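Local coordinates for protein N-(5'-phosphoribosyl)anthranilate isomerase (Thermococcus kodakarensis, PDB 5LHF) that catalyses the isomerisation of N-(5-phospho-beta-D-ribosyl)anthranilate to 1-(2-carboxyphenylamino)-1-deoxy-D-ribulose 5-phosphate, the third step from chorismate to L-tryptophan, at residues Arg22-Thr27 and Ala51-Tyr56; Thr60-Pro65 and His82-Pro87; Ser100-Phe105 and Lys132-Thr137; Val107-Asp112 and Arg144-Val149. One frame throughout, in Å; residues are numbered along the deposited sequence.

Contact 1. Residues Arg22-Thr27 and Ala51-Tyr56; sequences RYADAT and AEIPIY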
loop_
_atom_site.group_PDB
_atom_site.type_symbol
_atom_site.label_atom_id
_atom_site.label_comp_id
_atom_site.label_asym_id
_atom_site.label_seq_id
_atom_site.Cartn_x
_atom_site.Cartn_y
_atom_site.Cartn_z
ATOM N N ARG A 22 -8.533 1.148 15.222
ATOM C CA ARG A 22 -9.866 0.661 15.543
ATOM C C ARG A 22 -10.571 0.066 14.337
ATOM O O ARG A 22 -11.624 -0.571 14.498
ATOM C CB ARG A 22 -10.692 1.797 16.140
ATOM C CG ARG A 22 -10.126 2.300 17.456
ATOM C CD ARG A 22 -11.211 2.818 18.388
ATOM N NE ARG A 22 -11.929 3.964 17.832
ATOM C CZ ARG A 22 -11.461 5.206 17.825
ATOM N NH1 ARG A 22 -10.264 5.473 18.340
ATOM N NH2 ARG A 22 -12.194 6.178 17.303
ATOM N N TYR A 23 -10.001 0.229 13.136
ATOM C CA TYR A 23 -10.672 -0.171 11.910
ATOM C C TYR A 23 -9.825 -1.024 10.979
ATOM O O TYR A 23 -10.363 -1.960 10.381
ATOM C CB TYR A 23 -11.155 1.075 11.152
ATOM C CG TYR A 23 -12.084 1.946 11.965
ATOM C CD1 TYR A 23 -11.584 2.994 12.747
ATOM C CD2 TYR A 23 -13.453 1.716 11.972
ATOM C CE1 TYR A 23 -12.433 3.792 13.489
ATOM C CE2 TYR A 23 -14.307 2.511 12.715
ATOM C CZ TYR A 23 -13.797 3.541 13.468
ATOM O OH TYR A 23 -14.653 4.330 14.202
ATOM N N ALA A 24 -8.532 -0.715 10.813
ATOM C CA ALA A 24 -7.763 -1.294 9.718
ATOM C C ALA A 24 -7.044 -2.566 10.153
ATOM O O ALA A 24 -6.709 -2.747 11.322
ATOM C CB ALA A 24 -6.728 -0.289 9.173
ATOM N N ASP A 25 -6.795 -3.449 9.184
ATOM C CA ASP A 25 -5.929 -4.592 9.452
ATOM C C ASP A 25 -4.454 -4.220 9.501
ATOM O O ASP A 25 -3.666 -4.961 10.099
ATOM C CB ASP A 25 -6.159 -5.651 8.389
ATOM C CG ASP A 25 -7.595 -6.108 8.357
ATOM O OD1 ASP A 25 -8.011 -6.707 9.360
ATOM O OD2 ASP A 25 -8.295 -5.867 7.346
ATOM N N ALA A 26 -4.072 -3.095 8.896
ATOM C CA ALA A 26 -2.681 -2.671 8.831
ATOM C C ALA A 26 -2.656 -1.175 8.577
ATOM O O ALA A 26 -3.626 -0.597 8.075
ATOM C CB ALA A 26 -1.892 -3.397 7.728
ATOM N N THR A 27 -1.528 -0.561 8.907
ATOM C CA THR A 27 -1.317 0.844 8.588
ATOM C C THR A 27 0.105 0.998 8.054
ATOM O O THR A 27 0.802 0.014 7.778
ATOM C CB THR A 27 -1.619 1.724 9.814
ATOM O OG1 THR A 27 -1.637 3.108 9.422
ATOM C CG2 THR A 27 -0.590 1.508 10.918
ATOM N N ALA A 51 2.480 0.854 17.808
ATOM C CA ALA A 51 1.410 0.275 17.000
ATOM C C ALA A 51 0.951 -1.085 17.529
ATOM O O ALA A 51 1.757 -1.911 17.974
ATOM C CB ALA A 51 1.853 0.143 15.539
ATOM N N GLU A 52 -0.360 -1.317 17.480
ATOM C CA GLU A 52 -0.924 -2.593 17.893
ATOM C C GLU A 52 -1.454 -3.422 16.724
ATOM O O GLU A 52 -1.972 -4.519 16.951
ATOM C CB GLU A 52 -2.020 -2.352 18.952
ATOM C CG GLU A 52 -1.427 -1.801 20.247
ATOM C CD GLU A 52 -2.468 -1.411 21.285
ATOM O OE1 GLU A 52 -2.060 -0.941 22.378
ATOM O OE2 GLU A 52 -3.680 -1.557 21.006
ATOM N N ILE A 53 -1.338 -2.932 15.491
ATOM C CA ILE A 53 -1.547 -3.718 14.268
ATOM C C ILE A 53 -0.274 -3.650 13.424
ATOM O O ILE A 53 0.593 -2.801 13.683
ATOM C CB ILE A 53 -2.754 -3.212 13.454
ATOM C CG1 ILE A 53 -2.461 -1.828 12.869
ATOM C CG2 ILE A 53 -4.039 -3.223 14.300
ATOM C CD1 ILE A 53 -3.651 -1.207 12.117
ATOM N N PRO A 54 -0.115 -4.493 12.403
ATOM C CA PRO A 54 1.059 -4.364 11.532
ATOM C C PRO A 54 1.165 -2.957 10.963
ATOM O O PRO A 54 0.179 -2.382 10.493
ATOM C CB PRO A 54 0.797 -5.404 10.436
ATOM C CG PRO A 54 0.006 -6.455 11.124
ATOM C CD PRO A 54 -0.897 -5.709 12.092
ATOM N N ILE A 55 2.361 -2.379 11.035
ATOM C CA ILE A 55 2.573 -1.038 10.506
ATOM C C ILE A 55 3.738 -1.084 9.522
ATOM O O ILE A 55 4.867 -1.441 9.891
ATOM C CB ILE A 55 2.797 0.002 11.619
ATOM C CG1 ILE A 55 3.081 1.390 11.017
ATOM C CG2 ILE A 55 3.878 -0.448 12.620
ATOM C CD1 ILE A 55 2.996 2.518 12.031
ATOM N N TYR A 56 3.458 -0.760 8.266
ATOM C CA TYR A 56 4.488 -0.790 7.235
ATOM C C TYR A 56 5.346 0.465 7.273
ATOM O O TYR A 56 4.826 1.577 7.367
ATOM C CB TYR A 56 3.833 -0.936 5.856
ATOM C CG TYR A 56 3.283 -2.324 5.639
ATOM C CD1 TYR A 56 2.041 -2.692 6.149
ATOM C CD2 TYR A 56 4.015 -3.265 4.936
ATOM C CE1 TYR A 56 1.550 -3.976 5.968
ATOM C CE2 TYR A 56 3.549 -4.526 4.744
ATOM C CZ TYR A 56 2.314 -4.888 5.250
ATOM O OH TYR A 56 1.883 -6.186 5.037
#
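Thr27 and Ile55 pair in parallel, CA to CA 4.7 Å, where strands 26-30 and 55-59 of the TIM barrel begin to run together; Thr27 N donates to Pro54 O at 3.0 Å and Tyr56 N to Thr27 O at 2.8 Å, the latter nearly straight at 174°. The side chains of Thr27 and Ile55 lie alongside each other, the methyl CG2 of Thr27 3.7 Å from CG1 of Ile55. With OG1 anti to the backbone N (chi1 -170°) and hydrogen-bonded to Ile8 O of strand 5-9, the methyl CG2 is the branch left facing Ile55. Before the bridge, the CD1 end of Ile53 reaches over the Ala24-Ala26 backbone, 3.5 Å from Ala24 O. The Tyr56 ring presents its edge to Ala26, CE1 lying 3.9 Å from CB. Both polar backbone atoms of Thr27 are thus satisfied across the strands, while the side chains add only apolar packing: hydrogen bonds set the register and methyls fill in around it.

Contact 2. Residues Thr60-Pro65 and His82-Pro87; sequences TMKTFP and HSDMHP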
loop_
_atom_site.group_PDB
_atom_site.type_symbol
_atom_site.label_atom_id
_atom_site.label_comp_id
_atom_site.label_asym_id
_atom_site.label_seq_id
_atom_site.Cartn_x
_atom_site.Cartn_y
_atom_site.Cartn_z
ATOM N N THR A 60 9.925 5.140 -0.938
ATOM C CA THR A 60 10.416 5.023 -2.302
ATOM C C THR A 60 11.927 4.868 -2.362
ATOM O O THR A 60 12.494 4.896 -3.460
ATOM C CB THR A 60 10.000 6.248 -3.108
ATOM O OG1 THR A 60 10.516 7.415 -2.459
ATOM C CG2 THR A 60 8.477 6.337 -3.181
ATOM N N MET A 61 12.589 4.725 -1.211
ATOM C CA MET A 61 14.014 4.429 -1.187
ATOM C C MET A 61 14.356 3.350 -2.203
ATOM O O MET A 61 13.611 2.382 -2.377
ATOM C CB MET A 61 14.442 3.986 0.212
ATOM C CG MET A 61 14.679 5.144 1.142
ATOM S SD MET A 61 15.068 4.601 2.801
ATOM C CE MET A 61 13.585 3.737 3.327
ATOM N N LYS A 62 15.488 3.536 -2.881
ATOM C CA LYS A 62 15.854 2.728 -4.036
ATOM C C LYS A 62 16.916 1.673 -3.747
ATOM O O LYS A 62 16.958 0.659 -4.452
ATOM C CB LYS A 62 16.355 3.638 -5.169
ATOM C CG LYS A 62 15.400 4.771 -5.536
ATOM C CD LYS A 62 15.930 5.621 -6.685
ATOM C CE LYS A 62 16.060 4.807 -7.966
ATOM N NZ LYS A 62 14.756 4.259 -8.440
ATOM N N THR A 63 17.756 1.868 -2.730
ATOM C CA THR A 63 18.946 1.051 -2.546
ATOM C C THR A 63 18.920 0.308 -1.216
ATOM O O THR A 63 18.288 0.739 -0.247
ATOM C CB THR A 63 20.234 1.897 -2.633
ATOM O OG1 THR A 63 20.422 2.651 -1.423
ATOM C CG2 THR A 63 20.170 2.847 -3.802
ATOM N N PHE A 64 19.622 -0.825 -1.187
ATOM C CA PHE A 64 19.695 -1.615 0.039
ATOM C C PHE A 64 20.226 -0.817 1.229
ATOM O O PHE A 64 19.633 -0.904 2.318
ATOM C CB PHE A 64 20.543 -2.865 -0.210
ATOM C CG PHE A 64 20.736 -3.712 1.018
ATOM C CD1 PHE A 64 21.821 -3.503 1.861
ATOM C CD2 PHE A 64 19.838 -4.720 1.320
ATOM C CE1 PHE A 64 22.002 -4.274 2.987
ATOM C CE2 PHE A 64 20.002 -5.493 2.443
ATOM C CZ PHE A 64 21.093 -5.269 3.284
ATOM N N PRO A 65 21.315 -0.051 1.119
ATOM C CA PRO A 65 21.836 0.612 2.332
ATOM C C PRO A 65 20.864 1.610 2.933
ATOM O O PRO A 65 20.808 1.760 4.155
ATOM C CB PRO A 65 23.118 1.297 1.831
ATOM C CG PRO A 65 23.506 0.529 0.631
ATOM C CD PRO A 65 22.229 0.106 -0.021
ATOM N N HIS A 82 8.068 0.968 -2.482
ATOM C CA HIS A 82 7.460 1.761 -3.548
ATOM C C HIS A 82 8.487 2.157 -4.590
ATOM O O HIS A 82 8.561 3.320 -4.996
ATOM C CB HIS A 82 6.803 3.007 -2.963
ATOM C CG HIS A 82 5.314 2.931 -2.876
ATOM N ND1 HIS A 82 4.496 3.127 -3.966
ATOM C CD2 HIS A 82 4.494 2.697 -1.827
ATOM C CE1 HIS A 82 3.235 3.000 -3.597
ATOM N NE2 HIS A 82 3.208 2.742 -2.303
ATOM N N SER A 83 9.325 1.214 -4.999
ATOM C CA SER A 83 10.394 1.473 -5.948
ATOM C C SER A 83 10.724 0.158 -6.628
ATOM O O SER A 83 10.234 -0.904 -6.235
ATOM C CB SER A 83 11.636 2.064 -5.277
ATOM O OG SER A 83 12.470 1.043 -4.760
ATOM N N ASP A 84 11.552 0.239 -7.667
ATOM C CA ASP A 84 11.966 -0.940 -8.424
ATOM C C ASP A 84 13.342 -1.424 -7.990
ATOM O O ASP A 84 14.190 -1.768 -8.819
ATOM C CB ASP A 84 11.925 -0.658 -9.926
ATOM C CG ASP A 84 12.592 0.653 -10.300
ATOM O OD1 ASP A 84 13.606 1.008 -9.667
ATOM O OD2 ASP A 84 12.099 1.333 -11.227
ATOM N N MET A 85 13.586 -1.426 -6.682
ATOM C CA MET A 85 14.758 -2.080 -6.125
ATOM C C MET A 85 14.750 -3.560 -6.496
ATOM O O MET A 85 13.694 -4.190 -6.595
ATOM C CB MET A 85 14.771 -1.901 -4.605
ATOM C CG MET A 85 15.983 -2.454 -3.889
ATOM S SD MET A 85 15.960 -1.970 -2.134
ATOM C CE MET A 85 14.355 -2.607 -1.656
ATOM N N HIS A 86 15.943 -4.114 -6.701
ATOM C CA HIS A 86 16.057 -5.451 -7.271
ATOM C C HIS A 86 15.483 -6.510 -6.326
ATOM O O HIS A 86 15.631 -6.396 -5.106
ATOM C CB HIS A 86 17.517 -5.768 -7.577
ATOM C CG HIS A 86 17.701 -6.911 -8.522
ATOM N ND1 HIS A 86 17.541 -8.225 -8.139
ATOM C CD2 HIS A 86 18.033 -6.939 -9.834
ATOM C CE1 HIS A 86 17.762 -9.014 -9.174
ATOM N NE2 HIS A 86 18.067 -8.258 -10.214
ATOM N N PRO A 87 14.835 -7.558 -6.859
ATOM C CA PRO A 87 14.361 -8.649 -5.984
ATOM C C PRO A 87 15.460 -9.224 -5.111
ATOM O O PRO A 87 15.204 -9.646 -3.974
ATOM C CB PRO A 87 13.832 -9.692 -6.981
ATOM C CG PRO A 87 13.454 -8.896 -8.186
ATOM C CD PRO A 87 14.477 -7.788 -8.271
#
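Ser83 OG donates to Met61 O at 3.0 Å, and Ser83 OG in turn takes a weak bond from Met85 N at 3.3 Å. This joins two successive beta-alpha loops of the TIM barrel: one runs from strand 55-59 into helix 64-74, the other from strand 78-81 into helix 87-97. The hydroxyl lies between the backbone N and carbonyl carbon of its own residue (chi1 85°), which brings it up to Met61 O, tilted 32° from the plane of that carbonyl. Met61 O also accepts from the indole NE1 of Trp67. An alanine at Ser83 would keep the CB packing but would probably leave Met61 O with one donor fewer and Met85 N without its weak acceptor, so that the two loops are held together less firmly. On the outer side Lys62 bends at its last two torsions and runs beside Asp84, making a long salt bridge, NZ to OD1 3.7 Å. Nearer the barrel, the side chains of Thr60 and His82 cross at a slant, the methyl CG2 of Thr60 3.7 Å from CB of His82. Met85 closes the far end: with CG anti to its backbone N (chi1 -176°), the chain runs past Lys62 O toward the start of helix 64-74, where CG comes 3.3 Å from Lys62 O and SD 3.8 Å from Thr63 C.

Contact 3. Residues Ser100-Phe105 and Lys132-Thr137; sequences SVMKAF and KILLDT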
loop_
_atom_site.group_PDB
_atom_site.type_symbol
_atom_site.label_atom_id
_atom_site.label_comp_id
_atom_site.label_asym_id
_atom_site.label_seq_id
_atom_site.Cartn_x
_atom_site.Cartn_y
_atom_site.Cartn_z
ATOM N N SER A 100 8.856 -8.449 6.661
ATOM C CA SER A 100 7.869 -8.872 5.673
ATOM C C SER A 100 7.709 -7.744 4.672
ATOM O O SER A 100 7.769 -6.574 5.050
ATOM C CB SER A 100 6.517 -9.178 6.327
ATOM O OG SER A 100 6.700 -10.017 7.451
ATOM N N VAL A 101 7.512 -8.084 3.399
ATOM C CA VAL A 101 7.548 -7.086 2.338
ATOM C C VAL A 101 6.219 -7.037 1.600
ATOM O O VAL A 101 5.677 -8.078 1.199
ATOM C CB VAL A 101 8.694 -7.340 1.346
ATOM C CG1 VAL A 101 8.722 -6.228 0.297
ATOM C CG2 VAL A 101 10.019 -7.425 2.090
ATOM N N MET A 102 5.704 -5.822 1.416
ATOM C CA MET A 102 4.669 -5.543 0.429
ATOM C C MET A 102 5.326 -4.719 -0.667
ATOM O O MET A 102 5.919 -3.673 -0.389
ATOM C CB MET A 102 3.471 -4.821 1.051
ATOM C CG MET A 102 2.384 -4.346 0.040
ATOM S SD MET A 102 0.662 -4.436 0.619
ATOM C CE MET A 102 0.772 -3.507 2.148
ATOM N N LYS A 103 5.283 -5.213 -1.898
ATOM C CA LYS A 103 5.879 -4.503 -3.017
ATOM C C LYS A 103 4.786 -3.777 -3.788
ATOM O O LYS A 103 3.771 -4.380 -4.139
ATOM C CB LYS A 103 6.624 -5.469 -3.939
ATOM C CG LYS A 103 7.152 -4.824 -5.209
ATOM C CD LYS A 103 8.551 -4.236 -5.047
ATOM C CE LYS A 103 9.104 -3.838 -6.415
ATOM N NZ LYS A 103 8.488 -2.591 -6.937
ATOM N N ALA A 104 4.997 -2.493 -4.053
ATOM C CA ALA A 104 4.067 -1.691 -4.839
ATOM C C ALA A 104 4.496 -1.643 -6.302
ATOM O O ALA A 104 5.675 -1.452 -6.611
ATOM C CB ALA A 104 3.967 -0.275 -4.262
ATOM N N PHE A 105 3.528 -1.831 -7.203
ATOM C CA PHE A 105 3.739 -1.793 -8.644
ATOM C C PHE A 105 2.836 -0.737 -9.262
ATOM O O PHE A 105 1.638 -0.693 -8.968
ATOM C CB PHE A 105 3.432 -3.149 -9.301
ATOM C CG PHE A 105 4.358 -4.252 -8.889
ATOM C CD1 PHE A 105 5.530 -4.492 -9.593
ATOM C CD2 PHE A 105 4.062 -5.050 -7.796
ATOM C CE1 PHE A 105 6.385 -5.512 -9.212
ATOM C CE2 PHE A 105 4.912 -6.074 -7.415
ATOM C CZ PHE A 105 6.077 -6.306 -8.128
ATOM N N LYS A 132 3.154 -9.635 -0.001
ATOM C CA LYS A 132 1.966 -8.977 -0.526
ATOM C C LYS A 132 2.317 -8.143 -1.745
ATOM O O LYS A 132 3.409 -7.580 -1.844
ATOM C CB LYS A 132 1.290 -8.082 0.526
ATOM C CG LYS A 132 0.491 -8.824 1.589
ATOM C CD LYS A 132 -0.399 -7.851 2.367
ATOM C CE LYS A 132 -1.067 -8.500 3.580
ATOM N NZ LYS A 132 -2.245 -9.333 3.238
ATOM N N ILE A 133 1.354 -8.061 -2.660
ATOM C CA ILE A 133 1.459 -7.304 -3.902
ATOM C C ILE A 133 0.476 -6.147 -3.825
ATOM O O ILE A 133 -0.733 -6.368 -3.660
ATOM C CB ILE A 133 1.140 -8.182 -5.124
ATOM C CG1 ILE A 133 2.172 -9.304 -5.290
ATOM C CG2 ILE A 133 1.001 -7.337 -6.384
ATOM C CD1 ILE A 133 3.539 -8.812 -5.578
ATOM N N LEU A 134 0.973 -4.919 -3.947
ATOM C CA LEU A 134 0.110 -3.748 -4.030
ATOM C C LEU A 134 0.129 -3.206 -5.452
ATOM O O LEU A 134 1.201 -3.046 -6.046
ATOM C CB LEU A 134 0.544 -2.663 -3.038
ATOM C CG LEU A 134 -0.371 -1.447 -2.874
ATOM C CD1 LEU A 134 -0.381 -0.971 -1.395
ATOM C CD2 LEU A 134 0.094 -0.311 -3.789
ATOM N N LEU A 135 -1.056 -2.933 -5.994
ATOM C CA LEU A 135 -1.199 -2.348 -7.323
ATOM C C LEU A 135 -1.636 -0.896 -7.155
ATOM O O LEU A 135 -2.744 -0.622 -6.680
ATOM C CB LEU A 135 -2.198 -3.137 -8.181
ATOM C CG LEU A 135 -1.846 -4.588 -8.532
ATOM C CD1 LEU A 135 -2.845 -5.205 -9.526
ATOM C CD2 LEU A 135 -0.434 -4.677 -9.074
ATOM N N ASP A 136 -0.775 0.028 -7.557
ATOM C CA ASP A 136 -1.016 1.460 -7.390
ATOM C C ASP A 136 -1.613 2.022 -8.681
ATOM O O ASP A 136 -0.896 2.234 -9.662
ATOM C CB ASP A 136 0.289 2.157 -7.021
ATOM C CG ASP A 136 0.080 3.590 -6.593
ATOM O OD1 ASP A 136 1.025 4.383 -6.739
ATOM O OD2 ASP A 136 -1.025 3.931 -6.117
ATOM N N THR A 137 -2.916 2.296 -8.671
ATOM C CA THR A 137 -3.637 2.759 -9.853
ATOM C C THR A 137 -3.538 4.279 -10.010
ATOM O O THR A 137 -3.358 5.017 -9.040
ATOM C CB THR A 137 -5.106 2.348 -9.778
ATOM O OG1 THR A 137 -5.722 2.983 -8.653
ATOM C CG2 THR A 137 -5.228 0.844 -9.624
#
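Lys132 O takes the N-H of Lys103 at 3.0 Å, one of five backbone hydrogen bonds between these neighbouring parallel strands of the TIM barrel. They are the two strands of a beta-alpha-beta unit whose crossover is helix 114-126, and their axes run 25° apart. The bonds switch from strand to strand in the regular parallel pattern, ending with Asp136 N to Phe105 O at 2.9 Å, close to straight at 174°. Met102, Ala104, Lys132 and Leu134 share one face of the sheet. There Met102 crosses the aliphatic part of Lys132, SD lying 3.7 Å from CB, while CD2 of Leu134 meets CB of Ala104 at 3.9 Å. Val160 of the next strand packs against both Met102 and Leu134.

Lys103, Phe105, Ile133 and Leu135 occupy the other face. Leu135 continues outward to Ser150 and Ile153 of helix 143-156. Lys103 curls back so that NZ donates to Ala104 O of its own strand at 3.1 Å; it probably also bonds to Ser83 O of the loop after strand 78-81, at an unusually short distance. That nitrogen stands over one face of the Phe105 ring, offset toward the rim. Phe105 CG lies anti to its carbonyl carbon (chi1 -65°), and the ring consequently swings back along the strand pair, bringing CE2 to 3.6 Å from CD1 of Ile133.

Contact 4. Residues Val107-Asp112 and Arg144-Val149; sequences VPRESD and RHDYRV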
loop_
_atom_site.group_PDB
_atom_site.type_symbol
_atom_site.label_atom_id
_atom_site.label_comp_id
_atom_site.label_asym_id
_atom_site.label_seq_id
_atom_site.Cartn_x
_atom_site.Cartn_y
_atom_site.Cartn_z
ATOM N N VAL A 107 0.603 0.543 -12.290
ATOM C CA VAL A 107 -0.151 -0.137 -13.341
ATOM C C VAL A 107 0.238 0.474 -14.684
ATOM O O VAL A 107 -0.062 1.650 -14.937
ATOM C CB VAL A 107 -1.663 -0.041 -13.099
ATOM C CG1 VAL A 107 -2.403 -0.808 -14.177
ATOM C CG2 VAL A 107 -2.009 -0.554 -11.711
ATOM N N PRO A 108 0.907 -0.273 -15.562
ATOM C CA PRO A 108 1.370 0.311 -16.826
ATOM C C PRO A 108 0.213 0.715 -17.726
ATOM O O PRO A 108 -0.871 0.127 -17.690
ATOM C CB PRO A 108 2.191 -0.820 -17.466
ATOM C CG PRO A 108 2.456 -1.804 -16.363
ATOM C CD PRO A 108 1.302 -1.684 -15.419
ATOM N N ARG A 109 0.461 1.728 -18.552
ATOM C CA ARG A 109 -0.498 2.193 -19.551
ATOM C C ARG A 109 0.161 2.236 -20.923
ATOM O O ARG A 109 0.116 3.243 -21.632
ATOM C CB ARG A 109 -1.058 3.565 -19.183
ATOM C CG ARG A 109 -2.053 3.558 -18.016
ATOM C CD ARG A 109 -2.397 4.991 -17.621
ATOM N NE ARG A 109 -3.324 5.066 -16.501
ATOM C CZ ARG A 109 -3.880 6.196 -16.079
ATOM N NH1 ARG A 109 -3.593 7.338 -16.690
ATOM N NH2 ARG A 109 -4.725 6.184 -15.054
ATOM N N GLU A 110 0.797 1.132 -21.309
ATOM C CA GLU A 110 1.553 1.065 -22.551
ATOM C C GLU A 110 0.736 0.532 -23.726
ATOM O O GLU A 110 1.245 0.500 -24.853
ATOM C CB GLU A 110 2.799 0.198 -22.357
ATOM C CG GLU A 110 3.710 0.662 -21.236
ATOM C CD GLU A 110 4.057 2.135 -21.339
ATOM O OE1 GLU A 110 4.301 2.614 -22.468
ATOM O OE2 GLU A 110 4.082 2.816 -20.291
ATOM N N SER A 111 -0.506 0.118 -23.499
ATOM C CA SER A 111 -1.353 -0.398 -24.562
ATOM C C SER A 111 -2.787 0.056 -24.330
ATOM O O SER A 111 -3.193 0.353 -23.203
ATOM C CB SER A 111 -1.284 -1.932 -24.637
ATOM O OG SER A 111 -2.290 -2.445 -25.494
ATOM N N ASP A 112 -3.555 0.129 -25.417
ATOM C CA ASP A 112 -4.987 0.360 -25.279
ATOM C C ASP A 112 -5.720 -0.898 -24.832
ATOM O O ASP A 112 -6.823 -0.796 -24.281
ATOM C CB ASP A 112 -5.578 0.869 -26.596
ATOM C CG ASP A 112 -4.998 2.210 -27.019
ATOM O OD1 ASP A 112 -5.180 2.597 -28.196
ATOM O OD2 ASP A 112 -4.366 2.878 -26.174
ATOM N N ARG A 144 -9.986 3.770 -15.586
ATOM C CA ARG A 144 -10.798 2.612 -15.947
ATOM C C ARG A 144 -9.939 1.521 -16.579
ATOM O O ARG A 144 -10.123 0.330 -16.303
ATOM C CB ARG A 144 -11.930 3.032 -16.887
ATOM C CG ARG A 144 -13.128 3.650 -16.169
ATOM C CD ARG A 144 -14.199 4.142 -17.139
ATOM N NE ARG A 144 -14.993 3.055 -17.714
ATOM C CZ ARG A 144 -16.158 2.640 -17.226
ATOM N NH1 ARG A 144 -16.672 3.216 -16.147
ATOM N NH2 ARG A 144 -16.812 1.646 -17.817
ATOM N N HIS A 145 -8.993 1.918 -17.432
ATOM C CA HIS A 145 -8.032 0.972 -17.986
ATOM C C HIS A 145 -7.219 0.306 -16.885
ATOM O O HIS A 145 -6.915 -0.892 -16.960
ATOM C CB HIS A 145 -7.114 1.703 -18.964
ATOM C CG HIS A 145 -5.837 0.980 -19.266
ATOM N ND1 HIS A 145 -4.738 1.024 -18.433
ATOM C CD2 HIS A 145 -5.475 0.217 -20.324
ATOM C CE1 HIS A 145 -3.763 0.305 -18.957
ATOM N NE2 HIS A 145 -4.184 -0.195 -20.105
ATOM N N ASP A 146 -6.835 1.072 -15.865
ATOM C CA ASP A 146 -6.041 0.508 -14.779
ATOM C C ASP A 146 -6.827 -0.547 -14.009
ATOM O O ASP A 146 -6.267 -1.575 -13.618
ATOM C CB ASP A 146 -5.556 1.616 -13.847
ATOM C CG ASP A 146 -4.594 2.579 -14.529
ATOM O OD1 ASP A 146 -4.256 2.357 -15.709
ATOM O OD2 ASP A 146 -4.169 3.553 -13.871
ATOM N N TYR A 147 -8.124 -0.314 -13.787
ATOM C CA TYR A 147 -8.955 -1.334 -13.145
ATOM C C TYR A 147 -9.027 -2.610 -13.984
ATOM O O TYR A 147 -9.007 -3.722 -13.443
ATOM C CB TYR A 147 -10.369 -0.804 -12.901
ATOM C CG TYR A 147 -10.537 0.220 -11.790
ATOM C CD1 TYR A 147 -9.517 0.508 -10.889
ATOM C CD2 TYR A 147 -11.738 0.907 -11.654
ATOM C CE1 TYR A 147 -9.704 1.458 -9.877
ATOM C CE2 TYR A 147 -11.928 1.849 -10.651
ATOM C CZ TYR A 147 -10.921 2.123 -9.775
ATOM O OH TYR A 147 -11.147 3.062 -8.792
ATOM N N ARG A 148 -9.135 -2.475 -15.308
ATOM C CA ARG A 148 -9.212 -3.666 -16.153
ATOM C C ARG A 148 -7.935 -4.487 -16.076
ATOM O O ARG A 148 -7.981 -5.724 -16.066
ATOM C CB ARG A 148 -9.490 -3.274 -17.602
ATOM C CG ARG A 148 -10.847 -2.693 -17.823
ATOM C CD ARG A 148 -10.896 -1.983 -19.151
ATOM N NE ARG A 148 -11.915 -0.944 -19.182
ATOM C CZ ARG A 148 -13.212 -1.171 -19.336
ATOM N NH1 ARG A 148 -13.662 -2.406 -19.467
ATOM N NH2 ARG A 148 -14.057 -0.160 -19.356
ATOM N N VAL A 149 -6.781 -3.815 -16.043
ATOM C CA VAL A 149 -5.518 -4.520 -15.854
ATOM C C VAL A 149 -5.501 -5.207 -14.496
ATOM O O VAL A 149 -5.173 -6.396 -14.384
ATOM C CB VAL A 149 -4.335 -3.545 -16.000
ATOM C CG1 VAL A 149 -3.021 -4.242 -15.639
ATOM C CG2 VAL A 149 -4.286 -2.966 -17.413
HETATM O O HOH W 1 -1.455 3.784 -13.905
#
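A salt bridge reinforced by a His-carboxylate hydrogen bond fastens the loop after strand 100-106 to helix 143-156 of the TIM barrel. Arg109 approaches Asp146 side-on with two nitrogens, NE to OD1 at 3.0 Å and NH2 to OD2 at 2.9 Å. The grip is skewed, the guanidinium and carboxylate planes being 45° apart: NE meets OD1 on its syn side, whereas NH2 comes to OD2 from above the carboxylate plane. OD1 also accepts from His145 ND1 at 3.1 Å, almost straight and in the plane of the imidazole. With CG anti to the backbone N (chi1 161°), that ring extends from the helix to the loop, and its edge at CE1 lies 3.2 Å from Pro108 O. OD2 is held further by Gly138 N and by a water that donates to it and to Val107 O, each at 2.7 Å. An asparagine in place of Asp146 would remove the negative charge and would probably leave the Arg109 guanidinium without its ionic mate and one of these donors without an acceptor. Beside the carboxylate, Val107 and Val149 pass in opposite directions, CG1 to CG1 3.8 Å, adding an apolar contact. Arg109 NH2 has a second acceptor in Val139 O. The contact thus joins the beta-alpha loop after strand 100-106 to the helix following strand 132-136, in the neighbouring beta-alpha unit of the TIM barrel.

Contacts 1, 2 and 3 follow one another round the eight-stranded barrel, and contact 4 interlocks with contact 3. Contacts 1 and 3, centres about 16 Å apart, touch between strands that are not neighbours, Tyr56 CE2 3.7 Å from Met102 CB. Contact 2 meets contact 3 where His82 CE1 comes 3.4 Å from Ala104 CB, and contact 4 where Val107 CG2 lies 3.6 Å from Asp136 O. The loops of contacts 2 and 4 lie at the C-terminal strand ends, where the active site probably opens, as in TIM barrels; contact 1, about 30 Å from contact 4 between centres, is at the N-terminal start of its strands. The bound sodium ion lies about 13 Å from the Ile55 side chain.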